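Putative aminooxidase (Propionibacterium acnes, PDB 2BA9) isomerises polyunsaturated fatty acids, producing conjugated linoleic acid from linoleic acid, and binds flavin-adenine dinucleotide within an amine-oxidase-type flavoprotein fold. Local coordinates at residues Q341-C344 with R345-L349. Numbering follows the deposited sequence.
Sequences QEEC and RQMVL
M347 runs alongside E343 and brings its methyl to C344 in the first turns of helix 341-355, an amphipathic alpha-helix packed on the mixed beta-sheet of this flavin-containing amine oxidoreductase fold. M347 CE lies 4.0 Å from CG of E343, the two side chains pointing the same way, and also touches the sulfur of C344, with M347 CE 4.2 Å from C344 SG. A bend at the thioether (chi3 -87°) turns that methyl back toward the preceding turn, where M347 CE comes within 3.3 Å of the carbonyl oxygen of E343. The same oxygen is hydrogen-bonded to M347 N, so the methyl packs against an acceptor that its own backbone uses.

The i to i+4 series begins with R345 N to Q341 O at 2.9 Å, the straightest of the four bonds across the two segments (164° at the hydrogen), and continues through E342 to Q346, E343 to M347 and C344 to V348.

Further out, the helix has two unlike faces. C344 and V348 are buried against L329 of strand 325-330, and strand 277-288 adds M282 against C344 and D284 against V348. R345 and Q341 project side by side from the more exposed flank, where the R345 guanidinium forms a salt bridge through NH2 with E365 of strand 359-373. At the amino-terminal end, E343 OE2 accepts the backbone N-H of T340, as in one half of a capping box; CG of E343, set between the backbone N and the carbonyl carbon (chi1 76°), helps place the carboxylate there. Beside the C344-V348 backbone bond, CG2 of V348 rests 3.3 Å from the C344 carbonyl oxygen.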
ATOM      1  N   GLN A 341      -6.228   2.607  20.265  1.00 30.21           N
ATOM      2  CA  GLN A 341      -4.995   1.805  20.259  1.00 30.95           C
ATOM      3  C   GLN A 341      -5.003   0.884  21.485  1.00 30.81           C
ATOM      4  O   GLN A 341      -4.576  -0.261  21.400  1.00 30.36           O
ATOM      5  CB  GLN A 341      -3.723   2.674  20.170  1.00 31.30           C
ATOM      6  CG  GLN A 341      -3.228   3.307  21.459  1.00 34.03           C
ATOM      7  CD  GLN A 341      -1.700   3.520  21.475  1.00 36.66           C
ATOM      8  OE1 GLN A 341      -0.929   2.646  21.046  1.00 34.33           O
ATOM      9  NE2 GLN A 341      -1.266   4.680  22.001  1.00 37.70           N
ATOM     10  N   GLU A 342      -5.551   1.403  22.591  1.00 30.76           N
ATOM     11  CA  GLU A 342      -5.701   0.690  23.858  1.00 30.85           C
ATOM     12  C   GLU A 342      -6.389  -0.653  23.669  1.00 29.99           C
ATOM     13  O   GLU A 342      -5.852  -1.702  24.048  1.00 30.06           O
ATOM     14  CB  GLU A 342      -6.537   1.541  24.847  1.00 31.70           C
ATOM     15  CG  GLU A 342      -6.468   1.112  26.297  1.00 33.28           C
ATOM     16  CD  GLU A 342      -7.522   1.782  27.222  1.00 36.08           C
ATOM     17  OE1 GLU A 342      -8.337   2.638  26.776  1.00 35.61           O
ATOM     18  OE2 GLU A 342      -7.520   1.432  28.430  1.00 37.52           O
ATOM     19  N   GLU A 343      -7.586  -0.605  23.093  1.00 28.63           N
ATOM     20  CA  GLU A 343      -8.454  -1.769  23.040  1.00 27.76           C
ATOM     21  C   GLU A 343      -7.985  -2.750  21.974  1.00 26.65           C
ATOM     22  O   GLU A 343      -8.173  -3.955  22.098  1.00 26.35           O
ATOM     23  CB  GLU A 343      -9.901  -1.331  22.778  1.00 27.95           C
ATOM     24  CG  GLU A 343     -10.197  -0.913  21.337  1.00 27.61           C
ATOM     25  CD  GLU A 343     -11.648  -0.528  21.137  1.00 27.40           C
ATOM     26  OE1 GLU A 343     -12.531  -1.352  21.459  1.00 26.82           O
ATOM     27  OE2 GLU A 343     -11.907   0.587  20.641  1.00 27.25           O
ATOM     28  N   CYS A 344      -7.378  -2.216  20.924  1.00 25.51           N
ATOM     29  CA  CYS A 344      -6.807  -3.035  19.874  1.00 24.96           C
ATOM     30  C   CYS A 344      -5.559  -3.791  20.344  1.00 25.07           C
ATOM     31  O   CYS A 344      -5.398  -4.968  20.017  1.00 24.94           O
ATOM     32  CB  CYS A 344      -6.499  -2.173  18.653  1.00 24.99           C
ATOM     33  SG  CYS A 344      -8.014  -1.566  17.856  1.00 23.40           S
ATOM     34  N   ARG A 345      -4.683  -3.132  21.105  1.00 24.52           N
ATOM     35  CA  ARG A 345      -3.533  -3.829  21.673  1.00 25.09           C
ATOM     36  C   ARG A 345      -3.992  -4.958  22.607  1.00 24.55           C
ATOM     37  O   ARG A 345      -3.411  -6.044  22.592  1.00 24.66           O
ATOM     38  CB  ARG A 345      -2.566  -2.887  22.402  1.00 24.91           C
ATOM     39  CG  ARG A 345      -1.285  -3.605  22.893  1.00 26.87           C
ATOM     40  CD  ARG A 345      -0.326  -2.684  23.651  1.00 30.02           C
ATOM     41  NE  ARG A 345       0.263  -1.666  22.790  1.00 31.75           N
ATOM     42  CZ  ARG A 345       0.976  -0.621  23.213  1.00 34.75           C
ATOM     43  NH1 ARG A 345       1.217  -0.432  24.501  1.00 34.56           N
ATOM     44  NH2 ARG A 345       1.458   0.252  22.340  1.00 37.09           N
ATOM     45  N   GLN A 346      -5.031  -4.721  23.408  1.00 24.48           N
ATOM     46  CA  GLN A 346      -5.545  -5.792  24.270  1.00 24.25           C
ATOM     47  C   GLN A 346      -6.093  -6.962  23.440  1.00 24.36           C
ATOM     48  O   GLN A 346      -5.930  -8.124  23.814  1.00 24.35           O
ATOM     49  CB  GLN A 346      -6.600  -5.273  25.257  1.00 24.38           C
ATOM     50  CG  GLN A 346      -7.026  -6.296  26.334  1.00 24.26           C
ATOM     51  CD  GLN A 346      -5.874  -6.780  27.204  1.00 25.86           C
ATOM     52  OE1 GLN A 346      -5.030  -5.987  27.635  1.00 27.81           O
ATOM     53  NE2 GLN A 346      -5.846  -8.082  27.492  1.00 25.38           N
ATOM     54  N   MET A 347      -6.721  -6.658  22.304  1.00 24.58           N
ATOM     55  CA  MET A 347      -7.188  -7.707  21.395  1.00 24.48           C
ATOM     56  C   MET A 347      -6.044  -8.503  20.789  1.00 24.48           C
ATOM     57  O   MET A 347      -6.200  -9.688  20.521  1.00 25.00           O
ATOM     58  CB  MET A 347      -8.088  -7.139  20.304  1.00 24.57           C
ATOM     59  CG  MET A 347      -9.503  -6.898  20.792  1.00 25.14           C
ATOM     60  SD  MET A 347     -10.642  -6.340  19.521  1.00 26.82           S
ATOM     61  CE  MET A 347     -10.345  -4.569  19.633  1.00 24.32           C
ATOM     62  N   VAL A 348      -4.901  -7.866  20.562  1.00 24.26           N
ATOM     63  CA  VAL A 348      -3.702  -8.580  20.140  1.00 24.04           C
ATOM     64  C   VAL A 348      -3.366  -9.641  21.206  1.00 24.12           C
ATOM     65  O   VAL A 348      -3.142 -10.818  20.905  1.00 24.75           O
ATOM     66  CB  VAL A 348      -2.494  -7.623  19.944  1.00 23.79           C
ATOM     67  CG1 VAL A 348      -1.227  -8.400  19.618  1.00 24.41           C
ATOM     68  CG2 VAL A 348      -2.765  -6.615  18.840  1.00 24.31           C
ATOM     69  N   LEU A 349      -3.331  -9.231  22.462  1.00 24.14           N
ATOM     70  CA  LEU A 349      -3.037 -10.192  23.523  1.00 24.04           C
ATOM     71  C   LEU A 349      -4.111 -11.283  23.543  1.00 23.88           C
ATOM     72  O   LEU A 349      -3.792 -12.465  23.492  1.00 23.44           O
ATOM     73  CB  LEU A 349      -2.950  -9.501  24.882  1.00 23.96           C
ATOM     74  CG  LEU A 349      -1.987  -8.313  24.954  1.00 23.42           C
ATOM     75  CD1 LEU A 349      -1.790  -7.883  26.410  1.00 23.81           C
ATOM     76  CD2 LEU A 349      -0.668  -8.659  24.277  1.00 23.72           C
TER